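Local coordinates for protein Pre-mRNA splicing factor PRP8 (Cyanidioschyzon merolae, PDB 6NQI) that forms the RNase H-like domain of the spliceosomal protein Prp8, which as a whole probably binds spliceosomal small nuclear RNAs and pre-mRNA introns, at residues A[12-17]-A[82-87]; A[29-34]-A[112-117]; A[38-43]-A[136-141]. All coordinates share one frame; numbering follows the deposited sequence.

Contacts 1 and 3 each pair two strands of one mixed sheet with an RNase H-like strand order, while contact 2 lays the 112-117 loop on strand 24-32 between them. Contact 1 joins strands 11-21 and 81-84, and contact 3 adds the edge strand 137-141 to strand 37-43. The centres of contacts 1 and 2 are about 7 Å apart, and I13 N bonds to W31 O at 2.9 Å. Contacts 2 and 3 have centres about 13 Å apart and are joined by F39 N to I30 O at 2.8 Å. Over strand 24-32, W12 CZ2 comes within 4.2 Å of F39 CE2, although contacts 1 and 3 are centred about 15 Å apart. The beta-mercaptoethanol touches contact 1.

Contact 1. Residues A[12-17]-A[82-87]; sequences WIVDDR and IVLAQT. With BME (beta-mercaptoethanol), chain C.
A beta-mercaptoethanol molecule, probably from the crystallisation liquor, lodges between D16 and Q86 where the two segments leave their pairing. Its hydroxyl O1 donates to D16 OD1 at 2.8 Å and accepts weak hydrogen bonds from D16 N and Q86 N, so one small group spans both segments. D16 CG stands between its own N and carbonyl carbon (chi1 70°), which swings OD1 round to this hydroxyl. At the other end of the ligand, S2 lies 3.6 Å from L84 CD2, while V14 CG1 rests against C1.

Behind the ligand runs a parallel ladder, the pairing of the first and fourth strands of the RNase H-like sheet, with the strand directions 24° apart. V83 N bonds to W12 O in an almost straight line, V14 N to V83 O, and A85 N to V14 O, each at 2.8 Å. On one face of the sheet I13 CD1 leans alongside the CB and CG2 of V83. On the other, V14 packs beside L84, its CB 3.8 Å from L84 CD2, and helix 54-71 covers W12 and V14.

Past the ladder, R17 grips the D15 carboxylate side-on, NE to OD1 and NH2 to OD2, both oxygens close to the guanidinium plane; the carboxylate is turned out of that plane, NH2 meeting OD2 from above it. R17 N also reaches OD1, from the opposite face of the carboxylate to NE, and closes an Asx turn. A85 CB sits over one face of the guanidinium, 3.9 Å from R17 NE, and Q117 N adds a weak bond to D15 OD2. D15 is therefore held against rotation by its own turn and salt bridge, whereas the neighbouring D16 presents OD1 to a site that a small hydroxyl compound can occupy.

Contact 2. Residues A[29-34]-A[112-117]; sequences WIWETS and AAMPLQ
The W29 indole receives the backbone of the 112-117 segment: L116 O stands 4.2 Å above one face, shifted toward the rim, and Q117 CA approaches obliquely, 3.5 Å from W29 NE1. That NE1 has its hydrogen-bond partner in T18 OG1, outside the contact. The second indole, W31, is met differently. At its edge, close to the ring plane, M114 SD lies 4.5 Å from W31 CZ3, a loose touch, while T33 CG2, from its neighbour two residues on, lies over the ring centre on one face.

Between the two tryptophans comes L116. Its CG is anti to the backbone N (chi1 179°), a setting that carries both methyls in to the strand: CD2 lies 3.7 Å from W29 CB, and W31 CB is 4.0 Å from CD2 and as far from CD1. Because W29 and W31 are two residues apart on strand 24-32, they share one face of the central sheet of the RNase H-like fold, and the loop following strand 107-108 lies across that face.

An inverse gamma turn centred on P115, in which L116 N makes a weak bond to M114 O, bends the loop here; L116 and Q117 lie in a short 3-10 segment, which brings Q117 to W29. Helix 152-168 packs against the loop, with M114 on L160, P115 on H164 and L116 on L163, and its F159 ring meets W31 with planes at about 30°.

Contact 3. Residues A[38-43]-A[136-141]; sequences LFVKIV and ELSIWS
F39 and I139 run alongside each other on one face of the ladder, with I139 CG1 3.6 Å from F39 CD1 and I139 CD1 3.7 Å from F39 CE1. The isoleucine comes to the ring obliquely: with CG1 anti to the carbonyl carbon (chi1 -61°), its ethyl arm runs along the CD1-CE1 side of the ring. Cutting I139 back to an alanine removes CG1 and CD1 and is likely to open a gap beside F39 CD1 and CE1. On the same face L137 CD1 reaches over to V40 O at 3.5 Å. On the opposite face V40 CG2 touches W140 CD1 at 3.5 Å, the two side chains crossing at a slant, and the W140 indole is steadied by a weak bond from NE1 to S138 OG.

These pairs are placed by an antiparallel ladder, which adds strand 137-141 to the edge of the RNase H-like sheet beside its third strand, 37-43. L38 and W140 exchange two backbone hydrogen bonds, and V40 and S138 two more; F39 with I139 and K41 with L137 are the non-hydrogen-bonded pairs between and beyond them. I42 N bonds to E136 O at 2.8 Å and prolongs the ladder, with I42 CB and CG1 packed on the same oxygen. The strand directions lie 153° apart.

Farther out, K41 NZ bonds to S135 O, just before the second segment. Helix 123-130 covers the W140 face, where I125 and R128 meet the indole and T129 meets I42, while M69 of helix 54-71 packs on F39 and L137 on the opposite face, and the W12 ring meets F39 there.

Contact 1. Residues A[12-17]-A[82-87]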
loop_
_atom_site.group_PDB
_atom_site.type_symbol
_atom_site.label_atom_id
_atom_site.label_comp_id
_atom_site.label_asym_id
_atom_site.label_seq_id
_atom_site.Cartn_x
_atom_site.Cartn_y
_atom_site.Cartn_z
ATOM N N TRP A 12 2.396 8.357 4.025
ATOM C CA TRP A 12 1.731 7.047 4.032
ATOM C C TRP A 12 0.546 7.096 3.081
ATOM O O TRP A 12 -0.436 7.794 3.351
ATOM C CB TRP A 12 1.261 6.636 5.430
ATOM C CG TRP A 12 2.346 6.061 6.291
ATOM C CD1 TRP A 12 3.657 5.972 5.976
ATOM C CD2 TRP A 12 2.212 5.499 7.603
ATOM N NE1 TRP A 12 4.359 5.381 6.995
ATOM C CE2 TRP A 12 3.498 5.090 8.013
ATOM C CE3 TRP A 12 1.121 5.275 8.463
ATOM C CZ2 TRP A 12 3.741 4.489 9.239
ATOM C CZ3 TRP A 12 1.358 4.665 9.701
ATOM C CH2 TRP A 12 2.660 4.288 10.075
ATOM N N ILE A 13 0.629 6.348 1.985
ATOM C CA ILE A 13 -0.493 6.188 1.072
ATOM C C ILE A 13 -1.303 4.960 1.522
ATOM O O ILE A 13 -0.789 3.830 1.548
ATOM C CB ILE A 13 -0.012 6.027 -0.377
ATOM C CG1 ILE A 13 1.125 6.996 -0.745
ATOM C CG2 ILE A 13 -1.169 6.302 -1.305
ATOM C CD1 ILE A 13 0.766 8.489 -0.837
ATOM N N VAL A 14 -2.560 5.173 1.903
ATOM C CA VAL A 14 -3.392 4.100 2.420
ATOM C C VAL A 14 -4.503 3.803 1.425
ATOM O O VAL A 14 -5.230 4.716 1.002
ATOM C CB VAL A 14 -3.959 4.449 3.800
ATOM C CG1 VAL A 14 -4.524 3.148 4.458
ATOM C CG2 VAL A 14 -2.892 5.177 4.648
ATOM N N ASP A 15 -4.600 2.537 1.019
ATOM C CA ASP A 15 -5.568 2.084 0.020
ATOM C C ASP A 15 -6.272 0.855 0.581
ATOM O O ASP A 15 -5.640 -0.189 0.792
ATOM C CB ASP A 15 -4.865 1.783 -1.312
ATOM C CG ASP A 15 -5.830 1.595 -2.479
ATOM O OD1 ASP A 15 -7.029 1.334 -2.265
ATOM O OD2 ASP A 15 -5.389 1.726 -3.646
ATOM N N ASP A 16 -7.570 0.975 0.839
ATOM C CA ASP A 16 -8.333 -0.144 1.374
ATOM C C ASP A 16 -9.377 -0.654 0.393
ATOM O O ASP A 16 -10.191 -1.496 0.757
ATOM C CB ASP A 16 -8.967 0.242 2.720
ATOM C CG ASP A 16 -10.096 1.248 2.580
ATOM O OD1 ASP A 16 -10.211 1.896 1.512
ATOM O OD2 ASP A 16 -10.851 1.412 3.569
ATOM N N ARG A 17 -9.322 -0.213 -0.858
ATOM C CA ARG A 17 -10.311 -0.570 -1.866
ATOM C C ARG A 17 -10.403 -2.077 -2.142
ATOM O O ARG A 17 -11.311 -2.504 -2.871
ATOM C CB ARG A 17 -10.000 0.190 -3.148
ATOM C CG ARG A 17 -10.301 1.644 -3.026
ATOM C CD ARG A 17 -9.913 2.397 -4.265
ATOM N NE ARG A 17 -8.471 2.599 -4.368
ATOM C CZ ARG A 17 -7.917 3.374 -5.299
ATOM N NH1 ARG A 17 -8.708 3.995 -6.172
ATOM N NH2 ARG A 17 -6.594 3.544 -5.349
ATOM N N ILE A 82 -0.527 11.654 5.773
ATOM C CA ILE A 82 -1.289 10.432 5.518
ATOM C C ILE A 82 -2.240 10.723 4.373
ATOM O O ILE A 82 -3.013 11.681 4.452
ATOM C CB ILE A 82 -2.065 9.971 6.762
ATOM C CG1 ILE A 82 -1.083 9.550 7.856
ATOM C CG2 ILE A 82 -3.041 8.866 6.382
ATOM C CD1 ILE A 82 -1.652 9.567 9.260
ATOM N N VAL A 83 -2.185 9.923 3.314
ATOM C CA VAL A 83 -3.033 10.136 2.142
ATOM C C VAL A 83 -3.930 8.915 1.988
ATOM O O VAL A 83 -3.430 7.799 1.787
ATOM C CB VAL A 83 -2.205 10.373 0.863
ATOM C CG1 VAL A 83 -3.105 10.814 -0.297
ATOM C CG2 VAL A 83 -1.057 11.344 1.096
ATOM N N LEU A 84 -5.242 9.121 2.060
ATOM C CA LEU A 84 -6.226 8.054 1.956
ATOM C C LEU A 84 -6.760 7.967 0.539
ATOM O O LEU A 84 -7.055 8.987 -0.094
ATOM C CB LEU A 84 -7.398 8.272 2.913
ATOM C CG LEU A 84 -7.044 8.458 4.380
ATOM C CD1 LEU A 84 -8.275 8.797 5.200
ATOM C CD2 LEU A 84 -6.378 7.189 4.886
ATOM N N ALA A 85 -6.861 6.737 0.040
ATOM C CA ALA A 85 -7.404 6.548 -1.295
ATOM C C ALA A 85 -8.904 6.802 -1.317
ATOM O O ALA A 85 -9.431 7.288 -2.320
ATOM C CB ALA A 85 -7.076 5.147 -1.807
ATOM N N GLN A 86 -9.613 6.467 -0.235
ATOM C CA GLN A 86 -11.060 6.659 -0.161
ATOM C C GLN A 86 -11.415 7.683 0.912
ATOM O O GLN A 86 -11.021 7.546 2.077
ATOM C CB GLN A 86 -11.781 5.332 0.094
ATOM C CG GLN A 86 -12.001 4.536 -1.189
ATOM C CD GLN A 86 -12.750 3.221 -0.975
ATOM O OE1 GLN A 86 -12.616 2.579 0.068
ATOM N NE2 GLN A 86 -13.539 2.818 -1.974
ATOM N N THR A 87 -12.203 8.686 0.525
ATOM C CA THR A 87 -12.465 9.796 1.426
ATOM C C THR A 87 -13.388 9.389 2.563
ATOM O O THR A 87 -13.437 10.081 3.589
ATOM C CB THR A 87 -13.041 10.977 0.634
ATOM O OG1 THR A 87 -13.075 12.153 1.457
ATOM C CG2 THR A 87 -14.457 10.678 0.129
HETATM C C1 BME C . -7.763 3.800 2.870
HETATM C C2 BME C . -8.616 4.578 3.853
HETATM O O1 BME C . -8.404 3.968 1.631
HETATM S S2 BME C . -8.250 4.245 5.594
#

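Contact 2. Residues A[29-34]-A[112-117]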
loop_
_atom_site.group_PDB
_atom_site.type_symbol
_atom_site.label_atom_id
_atom_site.label_comp_id
_atom_site.label_asym_id
_atom_site.label_seq_id
_atom_site.Cartn_x
_atom_site.Cartn_y
_atom_site.Cartn_z
ATOM N N TRP A 29 -3.544 -1.815 1.950
ATOM C CA TRP A 29 -2.160 -1.462 1.640
ATOM C C TRP A 29 -1.759 -0.132 2.259
ATOM O O TRP A 29 -2.528 0.831 2.215
ATOM C CB TRP A 29 -1.964 -1.358 0.133
ATOM C CG TRP A 29 -2.644 -2.412 -0.634
ATOM C CD1 TRP A 29 -3.926 -2.397 -1.092
ATOM C CD2 TRP A 29 -2.063 -3.626 -1.099
ATOM N NE1 TRP A 29 -4.188 -3.546 -1.791
ATOM C CE2 TRP A 29 -3.054 -4.314 -1.813
ATOM C CE3 TRP A 29 -0.791 -4.197 -0.984
ATOM C CZ2 TRP A 29 -2.821 -5.548 -2.398
ATOM C CZ3 TRP A 29 -0.562 -5.426 -1.562
ATOM C CH2 TRP A 29 -1.570 -6.086 -2.264
ATOM N N ILE A 30 -0.522 -0.060 2.757
ATOM C CA ILE A 30 0.100 1.216 3.141
ATOM C C ILE A 30 1.484 1.306 2.502
ATOM O O ILE A 30 2.402 0.575 2.895
ATOM C CB ILE A 30 0.219 1.383 4.662
ATOM C CG1 ILE A 30 -1.156 1.349 5.327
ATOM C CG2 ILE A 30 1.003 2.698 4.990
ATOM C CD1 ILE A 30 -1.062 1.479 6.802
ATOM N N TRP A 31 1.648 2.240 1.567
ATOM C CA TRP A 31 2.923 2.511 0.906
ATOM C C TRP A 31 3.587 3.689 1.609
ATOM O O TRP A 31 2.989 4.764 1.729
ATOM C CB TRP A 31 2.708 2.793 -0.584
ATOM C CG TRP A 31 3.909 3.334 -1.325
ATOM C CD1 TRP A 31 5.222 3.060 -1.080
ATOM C CD2 TRP A 31 3.894 4.242 -2.443
ATOM N NE1 TRP A 31 6.032 3.755 -1.963
ATOM C CE2 TRP A 31 5.237 4.482 -2.811
ATOM C CE3 TRP A 31 2.877 4.873 -3.168
ATOM C CZ2 TRP A 31 5.583 5.319 -3.867
ATOM C CZ3 TRP A 31 3.231 5.708 -4.223
ATOM C CH2 TRP A 31 4.568 5.919 -4.558
ATOM N N GLU A 32 4.791 3.473 2.118
ATOM C CA GLU A 32 5.601 4.534 2.694
ATOM C C GLU A 32 6.503 5.098 1.596
ATOM O O GLU A 32 7.502 4.467 1.223
ATOM C CB GLU A 32 6.416 3.978 3.851
ATOM C CG GLU A 32 7.139 5.034 4.615
ATOM C CD GLU A 32 7.642 4.533 5.937
ATOM O OE1 GLU A 32 8.703 3.870 5.971
ATOM O OE2 GLU A 32 6.946 4.765 6.941
ATOM N N THR A 33 6.176 6.304 1.118
ATOM C CA THR A 33 6.771 6.828 -0.117
ATOM C C THR A 33 8.276 7.040 0.006
ATOM O O THR A 33 9.027 6.701 -0.913
ATOM C CB THR A 33 6.103 8.138 -0.534
ATOM O OG1 THR A 33 6.255 9.111 0.516
ATOM C CG2 THR A 33 4.619 7.932 -0.860
ATOM N N SER A 34 8.734 7.650 1.104
ATOM C CA SER A 34 10.144 8.016 1.205
ATOM C C SER A 34 11.053 6.794 1.202
ATOM O O SER A 34 12.176 6.848 0.680
ATOM C CB SER A 34 10.390 8.830 2.471
ATOM O OG SER A 34 10.290 8.019 3.624
ATOM N N ALA A 112 -6.730 8.209 -4.729
ATOM C CA ALA A 112 -7.485 7.410 -5.685
ATOM C C ALA A 112 -6.782 7.342 -7.032
ATOM O O ALA A 112 -6.727 6.279 -7.661
ATOM C CB ALA A 112 -8.890 7.992 -5.842
ATOM N N ALA A 113 -6.228 8.470 -7.484
ATOM C CA ALA A 113 -5.476 8.512 -8.731
ATOM C C ALA A 113 -4.367 7.467 -8.778
ATOM O O ALA A 113 -3.873 7.153 -9.868
ATOM C CB ALA A 113 -4.878 9.906 -8.927
ATOM N N MET A 114 -3.984 6.898 -7.630
ATOM C CA MET A 114 -2.895 5.928 -7.585
ATOM C C MET A 114 -3.408 4.514 -7.344
ATOM O O MET A 114 -3.911 4.216 -6.250
ATOM C CB MET A 114 -1.847 6.309 -6.532
ATOM C CG MET A 114 -1.213 7.690 -6.803
ATOM S SD MET A 114 -0.103 8.379 -5.539
ATOM C CE MET A 114 -1.230 9.071 -4.334
ATOM N N PRO A 115 -3.335 3.621 -8.346
ATOM C CA PRO A 115 -3.884 2.255 -8.204
ATOM C C PRO A 115 -2.940 1.335 -7.446
ATOM O O PRO A 115 -2.380 0.371 -7.971
ATOM C CB PRO A 115 -4.063 1.828 -9.660
ATOM C CG PRO A 115 -2.911 2.490 -10.343
ATOM C CD PRO A 115 -2.806 3.859 -9.700
ATOM N N LEU A 116 -2.775 1.654 -6.161
ATOM C CA LEU A 116 -1.953 0.844 -5.269
ATOM C C LEU A 116 -2.571 -0.539 -5.057
ATOM O O LEU A 116 -1.844 -1.533 -4.903
ATOM C CB LEU A 116 -1.778 1.590 -3.947
ATOM C CG LEU A 116 -0.980 0.949 -2.831
ATOM C CD1 LEU A 116 0.448 0.768 -3.264
ATOM C CD2 LEU A 116 -1.043 1.827 -1.612
ATOM N N GLN A 117 -3.908 -0.625 -5.061
ATOM C CA GLN A 117 -4.576 -1.912 -4.898
ATOM C C GLN A 117 -4.183 -2.896 -5.999
ATOM O O GLN A 117 -4.342 -4.109 -5.820
ATOM C CB GLN A 117 -6.097 -1.755 -4.935
ATOM C CG GLN A 117 -6.579 -0.937 -6.112
ATOM C CD GLN A 117 -8.097 -0.904 -6.243
ATOM O OE1 GLN A 117 -8.813 -1.642 -5.562
ATOM N NE2 GLN A 117 -8.591 -0.066 -7.149
#

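Contact 3. Residues A[38-43]-A[136-141]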
loop_
_atom_site.group_PDB
_atom_site.type_symbol
_atom_site.label_atom_id
_atom_site.label_comp_id
_atom_site.label_asym_id
_atom_site.label_seq_id
_atom_site.Cartn_x
_atom_site.Cartn_y
_atom_site.Cartn_z
ATOM N N LEU A 38 6.329 -1.267 2.515
ATOM C CA LEU A 38 4.942 -1.599 2.198
ATOM C C LEU A 38 4.326 -2.441 3.313
ATOM O O LEU A 38 4.853 -3.507 3.643
ATOM C CB LEU A 38 4.860 -2.326 0.855
ATOM C CG LEU A 38 3.426 -2.628 0.429
ATOM C CD1 LEU A 38 2.700 -1.345 0.120
ATOM C CD2 LEU A 38 3.360 -3.584 -0.766
ATOM N N PHE A 39 3.214 -1.956 3.892
ATOM C CA PHE A 39 2.443 -2.672 4.911
ATOM C C PHE A 39 1.251 -3.350 4.250
ATOM O O PHE A 39 0.277 -2.677 3.877
ATOM C CB PHE A 39 1.936 -1.718 5.991
ATOM C CG PHE A 39 2.993 -0.912 6.639
ATOM C CD1 PHE A 39 3.710 -1.417 7.698
ATOM C CD2 PHE A 39 3.293 0.353 6.172
ATOM C CE1 PHE A 39 4.682 -0.646 8.313
ATOM C CE2 PHE A 39 4.267 1.123 6.767
ATOM C CZ PHE A 39 4.963 0.621 7.838
ATOM N N VAL A 40 1.305 -4.676 4.147
ATOM C CA VAL A 40 0.191 -5.477 3.660
ATOM C C VAL A 40 -0.557 -5.999 4.875
ATOM O O VAL A 40 0.004 -6.745 5.693
ATOM C CB VAL A 40 0.668 -6.631 2.769
ATOM C CG1 VAL A 40 -0.512 -7.310 2.138
ATOM C CG2 VAL A 40 1.587 -6.121 1.698
ATOM N N LYS A 41 -1.803 -5.578 5.024
ATOM C CA LYS A 41 -2.655 -6.067 6.095
ATOM C C LYS A 41 -3.736 -6.942 5.462
ATOM O O LYS A 41 -4.652 -6.428 4.816
ATOM C CB LYS A 41 -3.247 -4.898 6.883
ATOM C CG LYS A 41 -4.306 -5.307 7.863
ATOM C CD LYS A 41 -3.722 -6.027 9.089
ATOM C CE LYS A 41 -4.791 -6.197 10.177
ATOM N NZ LYS A 41 -4.265 -6.915 11.370
ATOM N N ILE A 42 -3.627 -8.253 5.631
ATOM C CA ILE A 42 -4.623 -9.173 5.078
ATOM C C ILE A 42 -5.870 -9.131 5.953
ATOM O O ILE A 42 -5.786 -9.335 7.165
ATOM C CB ILE A 42 -4.058 -10.600 4.968
ATOM C CG1 ILE A 42 -2.715 -10.575 4.210
ATOM C CG2 ILE A 42 -5.042 -11.496 4.280
ATOM C CD1 ILE A 42 -1.956 -11.881 4.199
ATOM N N VAL A 43 -7.015 -8.799 5.354
ATOM C CA VAL A 43 -8.317 -8.742 6.027
ATOM C C VAL A 43 -9.030 -10.082 5.810
ATOM O O VAL A 43 -9.456 -10.402 4.693
ATOM C CB VAL A 43 -9.169 -7.576 5.510
ATOM C CG1 VAL A 43 -10.562 -7.599 6.140
ATOM C CG2 VAL A 43 -8.470 -6.248 5.780
ATOM N N GLU A 136 -3.465 -11.179 8.900
ATOM C CA GLU A 136 -2.022 -11.099 9.077
ATOM C C GLU A 136 -1.427 -9.808 8.523
ATOM O O GLU A 136 -1.803 -9.331 7.448
ATOM C CB GLU A 136 -1.383 -12.313 8.402
ATOM C CG GLU A 136 -1.707 -13.597 9.151
ATOM C CD GLU A 136 -1.033 -14.825 8.581
ATOM O OE1 GLU A 136 -0.204 -14.665 7.646
ATOM O OE2 GLU A 136 -1.367 -15.944 9.066
ATOM N N LEU A 137 -0.480 -9.252 9.266
ATOM C CA LEU A 137 0.320 -8.125 8.810
ATOM C C LEU A 137 1.676 -8.629 8.338
ATOM O O LEU A 137 2.331 -9.411 9.040
ATOM C CB LEU A 137 0.507 -7.088 9.918
ATOM C CG LEU A 137 1.546 -6.004 9.578
ATOM C CD1 LEU A 137 1.003 -4.982 8.580
ATOM C CD2 LEU A 137 2.083 -5.314 10.830
ATOM N N SER A 138 2.075 -8.209 7.138
ATOM C CA SER A 138 3.424 -8.424 6.627
ATOM C C SER A 138 3.965 -7.112 6.059
ATOM O O SER A 138 3.200 -6.227 5.654
ATOM C CB SER A 138 3.464 -9.546 5.559
ATOM O OG SER A 138 2.374 -9.458 4.656
ATOM N N ILE A 139 5.287 -6.964 6.080
ATOM C CA ILE A 139 5.950 -5.754 5.599
ATOM C C ILE A 139 6.957 -6.135 4.523
ATOM O O ILE A 139 7.861 -6.942 4.768
ATOM C CB ILE A 139 6.632 -4.977 6.743
ATOM C CG1 ILE A 139 5.591 -4.535 7.777
ATOM C CG2 ILE A 139 7.365 -3.778 6.206
ATOM C CD1 ILE A 139 6.170 -3.979 9.051
ATOM N N TRP A 140 6.828 -5.516 3.357
ATOM C CA TRP A 140 7.671 -5.757 2.198
ATOM C C TRP A 140 8.464 -4.495 1.896
ATOM O O TRP A 140 8.108 -3.404 2.335
ATOM C CB TRP A 140 6.828 -6.170 0.979
ATOM C CG TRP A 140 5.931 -7.348 1.269
ATOM C CD1 TRP A 140 4.867 -7.374 2.116
ATOM C CD2 TRP A 140 6.047 -8.667 0.734
ATOM N NE1 TRP A 140 4.310 -8.617 2.135
ATOM C CE2 TRP A 140 5.020 -9.435 1.298
ATOM C CE3 TRP A 140 6.922 -9.273 -0.172
ATOM C CZ2 TRP A 140 4.837 -10.784 0.984
ATOM C CZ3 TRP A 140 6.743 -10.609 -0.483
ATOM C CH2 TRP A 140 5.709 -11.348 0.090
ATOM N N SER A 141 9.568 -4.636 1.182
ATOM C CA SER A 141 10.320 -3.461 0.738
ATOM C C SER A 141 9.932 -3.183 -0.707
ATOM O O SER A 141 10.333 -3.907 -1.617
ATOM C CB SER A 141 11.823 -3.657 0.903
ATOM O OG SER A 141 12.404 -4.206 -0.259
#